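Local coordinates for DUF5348 domain-containing protein (PDB 3NRL) that is of unknown function but folds as a small all-beta domain of the DUF5348 family and is found here as a pair of subunits, at residues 18-23 against 29-34; 46-51 against 56-61. All coordinates share one frame; numbering follows the deposited sequence.

Contact 1: 18-23 against 29-34; sequences YDIRFD and GGLHCG. With SO4 (sulfate ion), chain C.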
loop_
_atom_site.group_PDB
_atom_site.type_symbol
_atom_site.label_atom_id
_atom_site.label_comp_id
_atom_site.label_asym_id
_atom_site.label_seq_id
_atom_site.Cartn_x
_atom_site.Cartn_y
_atom_site.Cartn_z
ATOM N N TYR A 18 5.122 10.027 0.425
ATOM C CA TYR A 18 4.186 8.953 0.151
ATOM C C TYR A 18 4.127 8.897 -1.364
ATOM O O TYR A 18 4.398 9.894 -2.039
ATOM C CB TYR A 18 2.809 9.275 0.742
ATOM C CG TYR A 18 2.637 8.709 2.130
ATOM C CD1 TYR A 18 2.250 7.380 2.316
ATOM C CD2 TYR A 18 2.960 9.464 3.254
ATOM C CE1 TYR A 18 2.197 6.817 3.589
ATOM C CE2 TYR A 18 2.915 8.911 4.527
ATOM C CZ TYR A 18 2.536 7.591 4.689
ATOM O OH TYR A 18 2.506 7.046 5.951
ATOM N N ASP A 19 3.804 7.733 -1.906
ATOM C CA ASP A 19 3.727 7.591 -3.349
ATOM C C ASP A 19 2.547 6.703 -3.689
ATOM O O ASP A 19 1.927 6.115 -2.805
ATOM C CB ASP A 19 5.031 6.994 -3.885
ATOM C CG ASP A 19 5.164 7.128 -5.393
ATOM O OD1 ASP A 19 4.352 7.846 -6.012
ATOM O OD2 ASP A 19 6.097 6.517 -5.955
ATOM N N ILE A 20 2.235 6.610 -4.973
ATOM C CA ILE A 20 1.118 5.796 -5.409
ATOM C C ILE A 20 1.542 4.785 -6.459
ATOM O O ILE A 20 2.144 5.139 -7.470
ATOM C CB ILE A 20 0.009 6.668 -6.003
ATOM C CG1 ILE A 20 -0.561 7.592 -4.919
ATOM C CG2 ILE A 20 -1.078 5.789 -6.601
ATOM C CD1 ILE A 20 -1.527 8.619 -5.442
ATOM N N ARG A 21 1.231 3.521 -6.205
ATOM C CA ARG A 21 1.552 2.466 -7.150
ATOM C C ARG A 21 0.298 2.195 -7.975
ATOM O O ARG A 21 -0.726 1.767 -7.436
ATOM C CB ARG A 21 1.963 1.189 -6.426
ATOM C CG ARG A 21 2.112 0.017 -7.381
ATOM C CD ARG A 21 1.815 -1.299 -6.696
ATOM N NE ARG A 21 2.952 -1.795 -5.934
ATOM C CZ ARG A 21 4.124 -2.104 -6.476
ATOM N NH1 ARG A 21 4.297 -1.955 -7.782
ATOM N NH2 ARG A 21 5.109 -2.577 -5.719
ATOM N N PHE A 22 0.382 2.443 -9.279
ATOM C CA PHE A 22 -0.752 2.228 -10.169
ATOM C C PHE A 22 -0.714 0.850 -10.813
ATOM O O PHE A 22 -1.750 0.219 -11.019
ATOM C CB PHE A 22 -0.767 3.284 -11.275
ATOM C CG PHE A 22 -1.028 4.676 -10.786
ATOM C CD1 PHE A 22 -2.236 5.002 -10.183
ATOM C CD2 PHE A 22 -0.071 5.670 -10.946
ATOM C CE1 PHE A 22 -2.490 6.300 -9.746
ATOM C CE2 PHE A 22 -0.312 6.971 -10.514
ATOM C CZ PHE A 22 -1.524 7.287 -9.913
ATOM N N ASP A 23 0.488 0.391 -11.133
ATOM C CA ASP A 23 0.656 -0.901 -11.780
ATOM C C ASP A 23 1.846 -1.614 -11.158
ATOM O O ASP A 23 2.546 -1.050 -10.318
ATOM C CB ASP A 23 0.897 -0.695 -13.279
ATOM C CG ASP A 23 0.177 -1.713 -14.131
ATOM O OD1 ASP A 23 0.367 -2.926 -13.900
ATOM O OD2 ASP A 23 -0.577 -1.298 -15.037
ATOM N N GLY A 29 5.486 8.724 -8.580
ATOM C CA GLY A 29 6.750 9.436 -8.500
ATOM C C GLY A 29 6.954 10.234 -7.229
ATOM O O GLY A 29 8.034 10.780 -6.999
ATOM N N GLY A 30 5.921 10.310 -6.398
ATOM C CA GLY A 30 6.036 11.052 -5.158
ATOM C C GLY A 30 5.037 12.184 -5.039
ATOM O O GLY A 30 4.988 13.075 -5.886
ATOM N N LEU A 31 4.239 12.142 -3.977
ATOM C CA LEU A 31 3.231 13.159 -3.707
ATOM C C LEU A 31 3.838 14.360 -2.986
ATOM O O LEU A 31 4.621 14.200 -2.056
ATOM C CB LEU A 31 2.125 12.571 -2.836
ATOM C CG LEU A 31 1.308 11.439 -3.457
ATOM C CD1 LEU A 31 0.428 10.800 -2.385
ATOM C CD2 LEU A 31 0.462 11.985 -4.585
ATOM N N HIS A 32 3.465 15.560 -3.413
ATOM C CA HIS A 32 3.967 16.782 -2.792
ATOM C C HIS A 32 2.845 17.418 -1.981
ATOM O O HIS A 32 1.666 17.181 -2.262
ATOM C CB HIS A 32 4.443 17.756 -3.868
ATOM C CG HIS A 32 5.493 17.189 -4.771
ATOM N ND1 HIS A 32 6.699 16.717 -4.303
ATOM C CD2 HIS A 32 5.513 17.013 -6.114
ATOM C CE1 HIS A 32 7.418 16.270 -5.318
ATOM N NE2 HIS A 32 6.721 16.439 -6.427
ATOM N N CYS A 33 3.201 18.217 -0.977
ATOM C CA CYS A 33 2.188 18.872 -0.157
ATOM C C CYS A 33 1.150 19.555 -1.035
ATOM O O CYS A 33 1.486 20.154 -2.054
ATOM C CB CYS A 33 2.825 19.908 0.774
ATOM S SG CYS A 33 3.761 19.208 2.144
ATOM N N GLY A 34 -0.114 19.440 -0.647
ATOM C CA GLY A 34 -1.175 20.070 -1.411
ATOM C C GLY A 34 -1.832 19.223 -2.489
ATOM O O GLY A 34 -2.914 19.567 -2.963
HETATM S S SO4 C . 6.857 19.537 -0.583
HETATM O O1 SO4 C . 6.108 18.270 -0.577
HETATM O O2 SO4 C . 8.298 19.258 -0.691
HETATM O O3 SO4 C . 6.423 20.357 -1.732
HETATM O O4 SO4 C . 6.594 20.266 0.671
HETATM O O HOH W 1 4.260 12.436 -0.115
#

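Contact 2: 46-51 against 56-61; sequences VPVRIE and WYLVGL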
loop_
_atom_site.group_PDB
_atom_site.type_symbol
_atom_site.label_atom_id
_atom_site.label_comp_id
_atom_site.label_asym_id
_atom_site.label_seq_id
_atom_site.Cartn_x
_atom_site.Cartn_y
_atom_site.Cartn_z
ATOM N N VAL A 46 -13.701 9.358 -1.132
ATOM C CA VAL A 46 -13.655 10.563 -0.310
ATOM C C VAL A 46 -12.524 11.484 -0.756
ATOM O O VAL A 46 -11.369 11.068 -0.819
ATOM C CB VAL A 46 -13.423 10.200 1.179
ATOM C CG1 VAL A 46 -13.466 11.456 2.041
ATOM C CG2 VAL A 46 -14.461 9.183 1.639
ATOM N N PRO A 47 -12.843 12.753 -1.065
ATOM C CA PRO A 47 -11.821 13.710 -1.500
ATOM C C PRO A 47 -10.907 14.129 -0.354
ATOM O O PRO A 47 -11.373 14.529 0.714
ATOM C CB PRO A 47 -12.648 14.880 -2.030
ATOM C CG PRO A 47 -13.847 14.856 -1.143
ATOM C CD PRO A 47 -14.181 13.370 -1.095
ATOM N N VAL A 48 -9.605 14.027 -0.573
ATOM C CA VAL A 48 -8.650 14.413 0.455
ATOM C C VAL A 48 -7.511 15.213 -0.150
ATOM O O VAL A 48 -7.380 15.315 -1.372
ATOM C CB VAL A 48 -8.034 13.177 1.162
ATOM C CG1 VAL A 48 -9.124 12.312 1.759
ATOM C CG2 VAL A 48 -7.212 12.364 0.167
ATOM N N ARG A 49 -6.688 15.779 0.723
ATOM C CA ARG A 49 -5.528 16.551 0.306
ATOM C C ARG A 49 -4.423 16.092 1.244
ATOM O O ARG A 49 -4.647 15.981 2.447
ATOM C CB ARG A 49 -5.791 18.055 0.485
ATOM C CG ARG A 49 -4.708 18.955 -0.104
ATOM C CD ARG A 49 -5.084 20.443 -0.051
ATOM N NE ARG A 49 -5.068 20.991 1.304
ATOM C CZ ARG A 49 -6.155 21.357 1.978
ATOM N NH1 ARG A 49 -7.357 21.241 1.430
ATOM N NH2 ARG A 49 -6.042 21.832 3.207
ATOM N N ILE A 50 -3.246 15.788 0.708
ATOM C CA ILE A 50 -2.166 15.353 1.581
ATOM C C ILE A 50 -1.331 16.564 1.971
ATOM O O ILE A 50 -1.038 17.420 1.141
ATOM C CB ILE A 50 -1.276 14.274 0.921
ATOM C CG1 ILE A 50 -0.289 13.727 1.953
ATOM C CG2 ILE A 50 -0.533 14.850 -0.279
ATOM C CD1 ILE A 50 0.367 12.427 1.541
ATOM N N GLU A 51 -0.972 16.638 3.247
ATOM C CA GLU A 51 -0.192 17.758 3.760
ATOM C C GLU A 51 0.891 17.259 4.702
ATOM O O GLU A 51 0.910 16.088 5.080
ATOM C CB GLU A 51 -1.100 18.734 4.516
ATOM C CG GLU A 51 -2.172 19.398 3.671
ATOM C CD GLU A 51 -1.613 20.409 2.679
ATOM O OE1 GLU A 51 -0.382 20.644 2.671
ATOM O OE2 GLU A 51 -2.415 20.972 1.905
ATOM N N TRP A 56 3.308 13.357 7.678
ATOM C CA TRP A 56 2.298 13.382 6.623
ATOM C C TRP A 56 0.910 13.040 7.157
ATOM O O TRP A 56 0.758 12.133 7.977
ATOM C CB TRP A 56 2.657 12.391 5.515
ATOM C CG TRP A 56 3.935 12.698 4.813
ATOM C CD1 TRP A 56 5.155 12.136 5.046
ATOM C CD2 TRP A 56 4.125 13.646 3.756
ATOM N NE1 TRP A 56 6.094 12.673 4.197
ATOM C CE2 TRP A 56 5.488 13.603 3.395
ATOM C CE3 TRP A 56 3.272 14.528 3.079
ATOM C CZ2 TRP A 56 6.022 14.407 2.385
ATOM C CZ3 TRP A 56 3.806 15.331 2.070
ATOM C CH2 TRP A 56 5.168 15.263 1.736
ATOM N N TYR A 57 -0.105 13.760 6.686
ATOM C CA TYR A 57 -1.468 13.494 7.120
ATOM C C TYR A 57 -2.447 13.881 6.020
ATOM O O TYR A 57 -2.091 14.594 5.080
ATOM C CB TYR A 57 -1.786 14.270 8.403
ATOM C CG TYR A 57 -1.839 15.770 8.231
ATOM C CD1 TYR A 57 -3.049 16.421 7.999
ATOM C CD2 TYR A 57 -0.679 16.541 8.310
ATOM C CE1 TYR A 57 -3.105 17.806 7.858
ATOM C CE2 TYR A 57 -0.723 17.929 8.169
ATOM C CZ TYR A 57 -1.941 18.550 7.945
ATOM O OH TYR A 57 -1.995 19.915 7.823
ATOM N N LEU A 58 -3.679 13.400 6.129
ATOM C CA LEU A 58 -4.677 13.717 5.122
ATOM C C LEU A 58 -5.743 14.661 5.654
ATOM O O LEU A 58 -6.221 14.516 6.780
ATOM C CB LEU A 58 -5.346 12.438 4.618
ATOM C CG LEU A 58 -4.440 11.349 4.039
ATOM C CD1 LEU A 58 -5.299 10.173 3.574
ATOM C CD2 LEU A 58 -3.632 11.907 2.878
ATOM N N VAL A 59 -6.089 15.654 4.845
ATOM C CA VAL A 59 -7.142 16.582 5.205
ATOM C C VAL A 59 -8.361 16.031 4.470
ATOM O O VAL A 59 -8.279 15.724 3.281
ATOM C CB VAL A 59 -6.863 18.013 4.682
ATOM C CG1 VAL A 59 -8.106 18.883 4.854
ATOM C CG2 VAL A 59 -5.679 18.623 5.425
ATOM N N GLY A 60 -9.473 15.877 5.178
ATOM C CA GLY A 60 -10.679 15.382 4.543
ATOM C C GLY A 60 -11.135 14.007 4.977
ATOM O O GLY A 60 -12.242 13.586 4.647
ATOM N N LEU A 61 -10.288 13.306 5.721
ATOM C CA LEU A 61 -10.629 11.971 6.176
ATOM C C LEU A 61 -9.777 11.579 7.374
ATOM O O LEU A 61 -8.557 11.729 7.359
ATOM C CB LEU A 61 -10.421 10.969 5.032
ATOM C CG LEU A 61 -10.717 9.487 5.274
ATOM C CD1 LEU A 61 -12.184 9.278 5.617
ATOM C CD2 LEU A 61 -10.352 8.703 4.021
HETATM O O HOH W 2 -13.551 14.666 2.523
#

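Contact 1: 18-23 against 29-34
Leu31 N donates to Tyr18 O across 3.0 Å in a nearly straight bond (176° at the hydrogen) that pins the loop 29-34 to the edge of strand 18-23. Next to it a water bridges the same two residues, accepting from Tyr18 N and donating to Leu31 O. Asp19 adds a side-chain grip. With CG anti to the backbone N (chi1 -166°), its carboxylate swings to the loop, where OD1 lies 2.9 Å from Gly29 N and equally far from Gly30 N. Both bonds are bent and weak, as is a third from Ile20 N at 2.7 Å to Asp19 OD1, so one oxygen gathers three amides. An aspartate fits because its acceptor sits on a chain short enough to reach them all. Gly29 and Gly30 both have positive phi, where a CB would be jammed against the preceding carbonyl oxygen. Beyond the polar part, Leu31 points its CB toward the strand, and CD2 meets Ile20 CD1 at 4.0 Å, the two side chains crossing at about a right angle, and CD1 lies 4.2 Å from Tyr18 CB. At the far end of the loop, Cys33 N binds a sulfate oxygen; Arg17 holds the same ion. Strand 6-12 flanks 18-23, its Leu9 touching both Ile20 and Leu31, while the Tyr18 hydroxyl reaches Asp67 and Phe22 and Asp23 form a classic beta bulge opposite Ser26 of strand 26-27.

Contact 2: 46-51 against 56-61
Glu51 CB lies over one face of the Tyr57 ring, 4.0 Å from its centroid, a CH-pi contact in which the methylene leans toward CZ. Tyr57 is brought there by a chi1 of 67°, which sets CG between its own backbone N and carbonyl carbon and folds the ring back across the neighbouring strand. The Arg49 guanidinium has Val59 CB over one face, toward the rim, and at its edge, in plane, Glu51 OE2, which takes NE at 2.7 Å with its anti lone pair. This salt bridge runs along a single strand, and Val59 CG2 also meets Glu51 CG at 4.0 Å. With Glu51 cut back to an alanine, Arg49 would probably lose its acidic mate and its guanidinium be freer to turn away from Val59. These side chains line one face of an antiparallel beta hairpin, 46-51 against 56-59. Arg49 pairs with Val59 and Glu51 with Tyr57 as hydrogen-bonded pairs, each closed by two backbone bonds; Val59 N to Arg49 O is the shortest at 2.8 Å. Between them Ile50 and Leu58 form a non-hydrogen-bonded pair on the other face, where Leu58 CD2 packs on Ile50 CB at 3.9 Å and Leu66 covers both. Ile50 CG1 also touches Trp56 CE3, while the indole NE1 bonds to Gly16 O; a broad ring with one donor serves both needs. Past the strand, a CB on Gly60 would point toward strand 46-51 and run into Pro47 O, and its positive phi (112°) also favours glycine, and Leu61 CB rests 3.8 Å from Val48 CG1.

Contacts 1 and 2 follow each other along the chain, and their centres lie 13 Å apart on opposite sides of the chain's centre. They nevertheless touch. Gly34 N approaches Ile50 O at 2.9 Å, probably a hydrogen bond, and Gly34 O packs 3.4 Å from Arg49 CG, so the end of loop 29-34 is fastened to strand 44-52, although the chain first enters strand 36-41. The second junction joins Tyr18 and Trp56, whose rings meet edge-to-face; Tyr18 CE2 also packs 3.6 Å from Trp56 CB. A sulfate, probably from the crystallisation liquor, binds at Cys33 of contact 1 and lies about 4 Å (nearest atoms) from the Trp56 side chain of contact 2; no active site is known.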